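Local atomic coordinates of aryl acylamidase (bacterium CSBL00001, PDB entry 4YJ6), a protein that probably hydrolyses aryl acylamides to an arylamine and a carboxylate. Residues Lys21-Ser26 with Arg66-Glu71; Val73-Gly78 with Met238-Gly243; Ile271-Asn276 with Asp288-Ala293; Leu275-Phe280 with Val307-Pro312. All blocks are in the same frame, centred on the assembly; numbering follows the deposited sequence.

Contact 1. Residues Lys21-Ser26 with Arg66-Glu71; sequences KSKQIS and RIMQGE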
# COMPACT_ATOMS: atom_id res chain seq x y z
N LYS A 21 -15.12 11.59 20.04
CA LYS A 21 -16.32 12.38 19.85
C LYS A 21 -17.16 12.41 21.12
O LYS A 21 -17.75 13.45 21.47
CB LYS A 21 -17.18 11.81 18.72
CG LYS A 21 -18.51 12.52 18.57
CD LYS A 21 -19.53 11.68 17.86
CE LYS A 21 -20.95 12.00 18.42
NZ LYS A 21 -21.09 11.79 19.93
N SER A 22 -17.22 11.29 21.81
CA SER A 22 -17.98 11.21 23.06
C SER A 22 -17.23 11.73 24.28
O SER A 22 -17.72 11.62 25.42
CB SER A 22 -18.44 9.78 23.32
OG SER A 22 -17.33 8.94 23.52
N LYS A 23 -16.04 12.29 24.05
CA LYS A 23 -15.19 12.84 25.11
C LYS A 23 -14.74 11.80 26.14
O LYS A 23 -14.45 12.14 27.28
CB LYS A 23 -15.89 14.02 25.81
CG LYS A 23 -16.34 15.10 24.83
CD LYS A 23 -17.08 16.26 25.53
CE LYS A 23 -17.64 17.26 24.51
NZ LYS A 23 -18.63 18.23 25.14
N GLN A 24 -14.67 10.54 25.75
CA GLN A 24 -14.13 9.54 26.66
C GLN A 24 -12.62 9.61 26.76
O GLN A 24 -12.03 9.23 27.78
CB GLN A 24 -14.51 8.14 26.22
CG GLN A 24 -15.98 7.82 26.43
CD GLN A 24 -16.29 6.42 25.93
OE1 GLN A 24 -15.81 5.44 26.49
NE2 GLN A 24 -17.04 6.33 24.84
N ILE A 25 -11.98 10.10 25.71
CA ILE A 25 -10.53 10.23 25.72
C ILE A 25 -10.22 11.51 24.97
O ILE A 25 -10.87 11.82 23.98
CB ILE A 25 -9.85 9.01 25.02
CG1 ILE A 25 -8.33 9.07 25.22
CG2 ILE A 25 -10.20 8.95 23.53
CD1 ILE A 25 -7.63 7.76 24.75
N SER A 26 -9.24 12.27 25.46
CA SER A 26 -8.80 13.48 24.77
C SER A 26 -7.89 13.15 23.60
O SER A 26 -7.11 12.22 23.69
CB SER A 26 -7.97 14.34 25.73
OG SER A 26 -7.55 15.54 25.05
N ARG A 66 -11.54 22.60 20.20
CA ARG A 66 -12.74 22.60 19.39
C ARG A 66 -13.79 21.63 19.93
O ARG A 66 -14.97 21.95 19.96
CB ARG A 66 -12.42 22.27 17.94
CG ARG A 66 -11.71 23.43 17.22
CD ARG A 66 -11.56 23.13 15.74
NE ARG A 66 -10.38 22.31 15.47
CZ ARG A 66 -10.34 21.22 14.71
NH1 ARG A 66 -11.45 20.72 14.14
NH2 ARG A 66 -9.17 20.62 14.53
N ILE A 67 -13.36 20.43 20.34
CA ILE A 67 -14.31 19.46 20.91
C ILE A 67 -14.97 20.01 22.17
O ILE A 67 -16.18 19.88 22.37
CB ILE A 67 -13.57 18.14 21.26
CG1 ILE A 67 -13.21 17.42 19.95
CG2 ILE A 67 -14.42 17.26 22.21
CD1 ILE A 67 -12.34 16.18 20.18
N MSE A 68 -14.17 20.63 23.02
CA MSE A 68 -14.70 21.14 24.29
C MSE A 68 -15.66 22.31 24.06
O MSE A 68 -16.64 22.45 24.79
CB MSE A 68 -13.57 21.52 25.25
CG MSE A 68 -12.81 20.26 25.72
SE MSE A 68 -13.94 18.68 26.15
CE MSE A 68 -14.17 19.10 28.03
N GLN A 69 -15.41 23.10 23.02
CA GLN A 69 -16.26 24.26 22.72
C GLN A 69 -17.37 23.95 21.75
O GLN A 69 -18.15 24.83 21.40
CB GLN A 69 -15.41 25.41 22.18
CG GLN A 69 -14.28 25.77 23.11
CD GLN A 69 -14.79 26.36 24.40
OE1 GLN A 69 -15.54 27.33 24.38
NE2 GLN A 69 -14.40 25.75 25.53
N GLY A 70 -17.46 22.70 21.29
CA GLY A 70 -18.51 22.29 20.37
C GLY A 70 -18.40 22.87 18.98
O GLY A 70 -19.41 23.03 18.29
N GLU A 71 -17.18 23.19 18.55
CA GLU A 71 -16.91 23.63 17.18
C GLU A 71 -16.75 22.44 16.22
O GLU A 71 -16.56 21.30 16.66
CB GLU A 71 -15.64 24.48 17.18
CG GLU A 71 -15.84 25.75 18.03
CD GLU A 71 -14.56 26.58 18.16
OE1 GLU A 71 -13.62 26.35 17.40
OE2 GLU A 71 -14.52 27.47 19.03
O HOH W 1 -18.92 20.48 23.75
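The backbone carbonyl of I67 is the flat group on which K23 converges: K23 CE comes within 3.7 Å of I67 O. A water joins the two residues, accepting from K23 NZ at 2.7 Å and donating to I67 O. The carboxamide of Q24 takes no part across the contact and turns back into its own loop, with NE2 giving a hydrogen bond to S22 OG, which lies 13° out of the amide plane.

The rest is packing along the lysine. With CG opposite the carbonyl carbon (chi1 -54°) and the chain extended beyond it, the K23 methylenes slide past I67 in the opposite direction, CG being 3.9 Å from I67 CG2. The selenium of M68, a selenomethionine, lies across the chain, 4.0 Å from K23 CD. I67 also packs on V20 and P27. K23 and G70, both at positive phi, belong to the Schellman motifs that end helix 13-21 and helix 53-69.

Lysine suits such a surface place because its methylenes can lie on apolar neighbours while its ammonium stays hydrated. The bridge between the helix ends is thus apolar contact plus one water, with no direct hydrogen bond.

Contact 2. Residues Val73-Gly78 with Met238-Gly243; sequences VGMLAG and MNVLHG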
# COMPACT_ATOMS: atom_id res chain seq x y z
N VAL A 73 -15.69 19.46 13.92
CA VAL A 73 -14.51 18.61 13.84
C VAL A 73 -14.73 17.60 12.71
O VAL A 73 -15.86 17.38 12.26
CB VAL A 73 -14.19 17.89 15.18
CG1 VAL A 73 -13.90 18.93 16.30
CG2 VAL A 73 -15.31 16.96 15.60
N GLY A 74 -13.64 17.00 12.25
CA GLY A 74 -13.70 16.17 11.06
C GLY A 74 -14.14 14.74 11.31
O GLY A 74 -14.32 14.27 12.44
N MSE A 75 -14.32 14.01 10.21
CA MSE A 75 -14.93 12.68 10.33
C MSE A 75 -13.96 11.62 10.89
O MSE A 75 -14.38 10.51 11.25
CB MSE A 75 -15.52 12.26 8.98
CG MSE A 75 -14.58 11.67 8.00
SE MSE A 75 -15.62 11.28 6.31
CE MSE A 75 -15.74 13.23 5.90
N LEU A 76 -12.67 11.93 10.93
CA LEU A 76 -11.68 11.04 11.55
C LEU A 76 -11.06 11.72 12.77
O LEU A 76 -9.92 11.46 13.14
CB LEU A 76 -10.58 10.66 10.55
CG LEU A 76 -11.06 9.74 9.43
CD1 LEU A 76 -9.88 9.48 8.47
CD2 LEU A 76 -11.55 8.43 9.99
N ALA A 77 -11.82 12.58 13.42
CA ALA A 77 -11.24 13.36 14.51
C ALA A 77 -10.56 12.49 15.58
O ALA A 77 -11.20 11.64 16.24
CB ALA A 77 -12.33 14.28 15.16
N GLY A 78 -9.27 12.72 15.75
CA GLY A 78 -8.49 12.06 16.78
C GLY A 78 -7.84 10.75 16.36
O GLY A 78 -7.09 10.17 17.12
N MSE A 238 -11.39 5.73 3.13
CA MSE A 238 -11.67 6.02 1.73
C MSE A 238 -12.70 7.11 1.58
O MSE A 238 -12.65 7.87 0.64
CB MSE A 238 -12.17 4.75 1.01
CG MSE A 238 -11.05 3.76 0.75
SE MSE A 238 -9.63 4.56 -0.29
CE MSE A 238 -10.60 5.16 -1.89
N ASN A 239 -13.66 7.20 2.50
CA ASN A 239 -14.60 8.32 2.44
C ASN A 239 -13.90 9.66 2.56
O ASN A 239 -14.35 10.64 1.97
CB ASN A 239 -15.67 8.18 3.53
CG ASN A 239 -16.84 7.33 3.07
OD1 ASN A 239 -16.92 6.95 1.91
ND2 ASN A 239 -17.78 7.10 3.97
N VAL A 240 -12.80 9.70 3.30
CA VAL A 240 -11.99 10.90 3.39
C VAL A 240 -11.09 11.09 2.17
O VAL A 240 -10.97 12.19 1.66
CB VAL A 240 -11.14 10.87 4.70
CG1 VAL A 240 -10.04 12.02 4.74
CG2 VAL A 240 -12.08 11.00 5.91
N LEU A 241 -10.45 10.01 1.72
CA LEU A 241 -9.38 10.12 0.73
C LEU A 241 -9.92 10.36 -0.66
O LEU A 241 -9.30 11.09 -1.45
CB LEU A 241 -8.53 8.83 0.70
CG LEU A 241 -7.62 8.67 1.95
CD1 LEU A 241 -7.02 7.26 1.97
CD2 LEU A 241 -6.50 9.74 1.95
N HIS A 242 -11.03 9.73 -1.02
CA HIS A 242 -11.48 9.82 -2.42
C HIS A 242 -12.06 11.21 -2.71
O HIS A 242 -12.44 11.96 -1.80
CB HIS A 242 -12.49 8.71 -2.78
CG HIS A 242 -13.92 9.08 -2.50
ND1 HIS A 242 -14.43 9.10 -1.22
CD2 HIS A 242 -14.94 9.41 -3.33
CE1 HIS A 242 -15.71 9.45 -1.27
NE2 HIS A 242 -16.04 9.64 -2.53
N GLY A 243 -12.13 11.54 -4.01
CA GLY A 243 -12.87 12.70 -4.45
C GLY A 243 -12.15 13.53 -5.51
O GLY A 243 -10.95 13.46 -5.68
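M75 and L76, both in the type I beta turn from G74 to A77, press on V240 in the last turn of helix 231-241, so that the loop leading into strand 80-84 rests against a helix end.

Apolar packing makes the contact, and it centres on one methyl, V240 CG2. M75, a selenomethionine, meets it with CG at 3.3 Å, tighter than usual for two carbons, and with SE at 3.6 Å. M75 reaches it with CG in the crowded position between the backbone N and the carbonyl carbon (chi1 82°), and its chain runs past the valine in the opposite direction before bending at the selenium. L76 adds a branch, with CD1 at 3.7 Å from the same methyl. A long, flexible side chain suits the exposed corner of the turn, whereas the branched L76 and V240 suit the buried side, where both also lie on M120 of helix 115-122. N239 takes part through its aliphatic root, its CB being 4.2 Å from M75 SE.

No hydrogen bond crosses the contact; the polar groups on both sides find partners in neighbouring loops. The N239 amide is engaged away from the turn, with OD1 accepting from F258 N and ND2 donating to D257 OD1, while G74 N and M75 N donate to D124 and E123.

At the helix end M238 O takes two bonds from a single residue: H242 ND1, at 2.9 Å and 26° out of the carbonyl plane, and H242 N, at 3.0 Å, arrive from opposite faces of that plane.

Contact 3. Residues Ile271-Asn276 with Asp288-Ala293; sequences IGLTLN and DLIGKA
Helix 284-299 turns I290 and G291 to L273 and L275, and its backbone is bonded within the helix: the shortest such bond within 288-293 runs from A293 N to L289 O at 2.9 Å, with K292 N to D288 O beside it. No hydrogen bond crosses to residues 271-276, so the contact is purely one of packing.

The gamma methyl of I290 is its hub. With CG1 opposite the carbonyl carbon (chi1 -60°), CG2 is left opposite the backbone N, toward the two leucines, while CG1 and CD1 lead off in another direction. L275 CD2 lies 3.9 Å from I290 CG2 and 4.0 Å from I290 CB, the two side chains sliding past each other in opposite directions. The same L275 CD2 rests 4.0 Å from G291 N, using the helix backbone itself as a surface. L273 comes in at a slant, its CD1 4.1 Å from I290 CG2. Branched aliphatic residues suit this place, since methyls on several sides of one carbon can fill the angles between a strand end and a helix. T274, between the leucines, directs its CB away from the helix, and its hydroxyl serves the next turn, receiving weak bonds from N276 N and Y277 N.

The pair belongs to a beta-alpha-beta unit made of strand 270-273, helix 284-299 and strand 303-306. Strand 270-273 runs parallel between strands 394-398 and 303-306; L273 and L275 also meet F306 of the latter, and I290 continues to P398 and to M458 of strand 454-462.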
# COMPACT_ATOMS: atom_id res chain seq x y z
N ILE A 271 -18.05 -14.74 -9.85
CA ILE A 271 -16.69 -14.46 -9.41
C ILE A 271 -15.74 -15.36 -10.18
O ILE A 271 -15.94 -16.58 -10.22
CB ILE A 271 -16.54 -14.70 -7.93
CG1 ILE A 271 -17.51 -13.77 -7.16
CG2 ILE A 271 -15.08 -14.47 -7.48
CD1 ILE A 271 -17.38 -13.86 -5.62
N GLY A 272 -14.72 -14.77 -10.80
CA GLY A 272 -13.69 -15.55 -11.47
C GLY A 272 -12.52 -15.77 -10.53
O GLY A 272 -12.30 -14.96 -9.63
N LEU A 273 -11.83 -16.91 -10.67
CA LEU A 273 -10.72 -17.26 -9.78
C LEU A 273 -9.51 -17.65 -10.63
O LEU A 273 -9.64 -18.39 -11.62
CB LEU A 273 -11.13 -18.46 -8.90
CG LEU A 273 -10.02 -19.09 -8.06
CD1 LEU A 273 -9.47 -18.09 -7.06
CD2 LEU A 273 -10.57 -20.36 -7.35
N THR A 274 -8.33 -17.12 -10.29
CA THR A 274 -7.09 -17.61 -10.90
C THR A 274 -6.05 -17.80 -9.81
O THR A 274 -5.99 -17.01 -8.88
CB THR A 274 -6.55 -16.64 -11.96
OG1 THR A 274 -5.33 -17.15 -12.50
CG2 THR A 274 -6.33 -15.19 -11.36
N LEU A 275 -5.25 -18.86 -9.89
CA LEU A 275 -4.22 -19.05 -8.88
C LEU A 275 -2.86 -18.49 -9.28
O LEU A 275 -1.94 -18.47 -8.48
CB LEU A 275 -4.12 -20.54 -8.49
CG LEU A 275 -5.46 -21.09 -7.99
CD1 LEU A 275 -5.34 -22.60 -7.73
CD2 LEU A 275 -5.96 -20.35 -6.74
N ASN A 276 -2.70 -18.02 -10.52
CA ASN A 276 -1.42 -17.53 -10.97
C ASN A 276 -1.51 -16.66 -12.22
O ASN A 276 -0.48 -16.36 -12.83
CB ASN A 276 -0.49 -18.73 -11.28
CG ASN A 276 -1.07 -19.68 -12.31
OD1 ASN A 276 -2.09 -19.41 -12.96
ND2 ASN A 276 -0.45 -20.87 -12.41
N ASP A 288 -3.00 -23.28 -2.76
CA ASP A 288 -3.99 -24.04 -2.01
C ASP A 288 -4.81 -23.19 -1.06
O ASP A 288 -6.03 -23.40 -0.90
CB ASP A 288 -3.32 -25.17 -1.20
CG ASP A 288 -2.69 -26.23 -2.09
OD1 ASP A 288 -2.98 -26.27 -3.31
OD2 ASP A 288 -1.88 -27.02 -1.54
N LEU A 289 -4.15 -22.24 -0.41
CA LEU A 289 -4.82 -21.39 0.56
C LEU A 289 -5.86 -20.54 -0.16
O LEU A 289 -6.95 -20.32 0.34
CB LEU A 289 -3.80 -20.51 1.30
CG LEU A 289 -4.37 -19.59 2.37
CD1 LEU A 289 -4.89 -20.40 3.56
CD2 LEU A 289 -3.26 -18.57 2.80
N ILE A 290 -5.52 -20.05 -1.35
CA ILE A 290 -6.45 -19.20 -2.09
C ILE A 290 -7.62 -20.02 -2.65
O ILE A 290 -8.76 -19.54 -2.73
CB ILE A 290 -5.72 -18.41 -3.21
CG1 ILE A 290 -4.62 -17.51 -2.63
CG2 ILE A 290 -6.73 -17.60 -4.07
CD1 ILE A 290 -5.01 -16.69 -1.46
N GLY A 291 -7.35 -21.27 -3.05
CA GLY A 291 -8.44 -22.13 -3.47
C GLY A 291 -9.46 -22.32 -2.37
O GLY A 291 -10.66 -22.38 -2.61
N LYS A 292 -8.96 -22.44 -1.14
CA LYS A 292 -9.83 -22.59 0.02
C LYS A 292 -10.59 -21.29 0.27
O LYS A 292 -11.80 -21.29 0.47
CB LYS A 292 -8.96 -22.91 1.23
CG LYS A 292 -9.71 -23.40 2.45
CD LYS A 292 -8.73 -24.02 3.45
CE LYS A 292 -9.39 -25.05 4.36
NZ LYS A 292 -8.35 -25.85 5.09
N ALA A 293 -9.87 -20.17 0.24
CA ALA A 293 -10.49 -18.88 0.52
C ALA A 293 -11.60 -18.57 -0.46
O ALA A 293 -12.62 -18.04 -0.09
CB ALA A 293 -9.44 -17.77 0.51

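Contact 4. Residues Leu275-Phe280 with Val307-Pro312; sequences LNYGVF and VDLGIP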
# COMPACT_ATOMS: atom_id res chain seq x y z
N LEU A 275 -5.25 -18.86 -9.89
CA LEU A 275 -4.22 -19.05 -8.88
C LEU A 275 -2.86 -18.49 -9.28
O LEU A 275 -1.94 -18.47 -8.48
CB LEU A 275 -4.12 -20.54 -8.49
CG LEU A 275 -5.46 -21.09 -7.99
CD1 LEU A 275 -5.34 -22.60 -7.73
CD2 LEU A 275 -5.96 -20.35 -6.74
N ASN A 276 -2.70 -18.02 -10.52
CA ASN A 276 -1.42 -17.53 -10.97
C ASN A 276 -1.51 -16.66 -12.22
O ASN A 276 -0.48 -16.36 -12.83
CB ASN A 276 -0.49 -18.73 -11.28
CG ASN A 276 -1.07 -19.68 -12.31
OD1 ASN A 276 -2.09 -19.41 -12.96
ND2 ASN A 276 -0.45 -20.87 -12.41
N TYR A 277 -2.73 -16.19 -12.53
CA TYR A 277 -2.99 -15.41 -13.74
C TYR A 277 -2.47 -16.09 -15.00
O TYR A 277 -2.26 -15.43 -16.03
CB TYR A 277 -2.37 -13.99 -13.64
CG TYR A 277 -2.85 -13.14 -12.48
CD1 TYR A 277 -3.99 -12.31 -12.61
CD2 TYR A 277 -2.17 -13.09 -11.30
CE1 TYR A 277 -4.41 -11.47 -11.56
CE2 TYR A 277 -2.57 -12.23 -10.24
CZ TYR A 277 -3.70 -11.42 -10.37
OH TYR A 277 -4.09 -10.59 -9.32
N GLY A 278 -2.32 -17.41 -14.92
CA GLY A 278 -1.86 -18.20 -16.06
C GLY A 278 -0.41 -18.04 -16.44
O GLY A 278 0.06 -18.71 -17.37
N VAL A 279 0.32 -17.13 -15.78
CA VAL A 279 1.69 -16.82 -16.20
C VAL A 279 2.72 -16.78 -15.07
O VAL A 279 3.90 -16.81 -15.37
CB VAL A 279 1.79 -15.45 -16.94
CG1 VAL A 279 0.99 -15.50 -18.24
CG2 VAL A 279 1.25 -14.33 -16.06
N PHE A 280 2.31 -16.70 -13.80
CA PHE A 280 3.31 -16.62 -12.71
C PHE A 280 3.56 -17.97 -12.05
O PHE A 280 2.63 -18.76 -11.91
CB PHE A 280 2.85 -15.71 -11.57
CG PHE A 280 2.68 -14.25 -11.96
CD1 PHE A 280 1.44 -13.79 -12.41
CD2 PHE A 280 3.75 -13.37 -11.87
CE1 PHE A 280 1.27 -12.45 -12.74
CE2 PHE A 280 3.61 -12.02 -12.22
CZ PHE A 280 2.36 -11.56 -12.64
N VAL A 307 -10.97 -19.00 -14.12
CA VAL A 307 -10.90 -18.27 -15.38
C VAL A 307 -9.46 -18.22 -15.90
O VAL A 307 -8.50 -18.25 -15.14
CB VAL A 307 -11.46 -16.81 -15.24
CG1 VAL A 307 -12.90 -16.86 -14.85
CG2 VAL A 307 -10.63 -15.98 -14.20
N ASP A 308 -9.34 -18.09 -17.21
CA ASP A 308 -8.04 -17.93 -17.86
C ASP A 308 -8.00 -16.52 -18.50
O ASP A 308 -8.74 -16.22 -19.40
CB ASP A 308 -7.87 -19.01 -18.95
CG ASP A 308 -6.59 -18.86 -19.71
OD1 ASP A 308 -5.67 -18.17 -19.22
OD2 ASP A 308 -6.50 -19.40 -20.83
N LEU A 309 -7.14 -15.66 -17.97
CA LEU A 309 -7.02 -14.32 -18.54
C LEU A 309 -6.45 -14.31 -19.95
O LEU A 309 -6.69 -13.37 -20.70
CB LEU A 309 -6.12 -13.45 -17.66
CG LEU A 309 -6.92 -12.69 -16.61
CD1 LEU A 309 -7.36 -13.69 -15.51
CD2 LEU A 309 -6.09 -11.56 -16.07
N GLY A 310 -5.70 -15.35 -20.31
CA GLY A 310 -5.11 -15.40 -21.63
C GLY A 310 -4.02 -14.37 -21.92
O GLY A 310 -3.86 -13.94 -23.07
N ILE A 311 -3.25 -14.00 -20.90
CA ILE A 311 -2.15 -13.05 -21.08
C ILE A 311 -1.07 -13.69 -21.99
O ILE A 311 -0.58 -14.76 -21.68
CB ILE A 311 -1.53 -12.71 -19.71
CG1 ILE A 311 -2.53 -11.89 -18.86
CG2 ILE A 311 -0.23 -11.94 -19.91
CD1 ILE A 311 -2.10 -11.78 -17.38
N PRO A 312 -0.74 -13.05 -23.12
CA PRO A 312 0.18 -13.71 -24.08
C PRO A 312 1.65 -13.36 -23.89
O PRO A 312 2.52 -13.87 -24.61
CB PRO A 312 -0.31 -13.19 -25.42
CG PRO A 312 -0.75 -11.77 -25.09
CD PRO A 312 -1.42 -11.90 -23.73
O HOH W 2 -3.05 -15.67 -18.49
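V279 and I311 cross at about a right angle, and with Y277 and L309 they make the closely packed part of this contact between two loops. V279 CG1 is 4.0 Å from I311 CB and 3.9 Å from I311 O. I311 CD1 reaches over to Y277 O, also at 3.9 Å, because CG1 lies opposite the carbonyl carbon (chi1 -69°). In the buried inner pair, L309 runs alongside Y277 in the same direction, and its CD2 sits at the ring edge, 4.1 Å from CD1 of Y277 and near the ring plane. Aliphatic branches suit this packed part, which M318 of helix 315-339 and M385 of helix 368-389 also line. A water bridges the loops here, donating to Y277 O at 2.6 Å and accepting from I311 N at 2.9 Å.

The loose side is the exposed one, with G278, D308 and G310, where each loop folds on itself through an Asx turn: N276 OD1 takes G278 N, from 49° above its carbonyl plane, and D308 OD1 takes G310 N, from above the carboxylate plane. Glycine suits the third place of both turns because phi is positive there.

The chemistry is therefore divided. Short polar side chains shape each loop from within, apolar ones hold the loops together, and a single water joins backbone groups that make no direct hydrogen bond.

How the contacts relate
Contacts 1 and 4 lie on opposite sides of the chain's centre, their own centres about 52 Å apart. Contact 1 is wholly superficial; contacts 2, 3 and 4 are partly buried. Contacts 1 and 2 follow one another along the chain and touch, V73 packing on R66 and I67 where helix 53-69 gives way to the loop of contact 2. Contacts 3 and 4 share L275 and N276, and V307 probably bonds to the L273 carbonyl, so both sit where strands 270-273 and 303-306 run side by side. Chemistry follows place: contacts 2 and 3 each set a loop or strand end against one helix by apolar packing, whereas contacts 1 and 4 each add a bridging water.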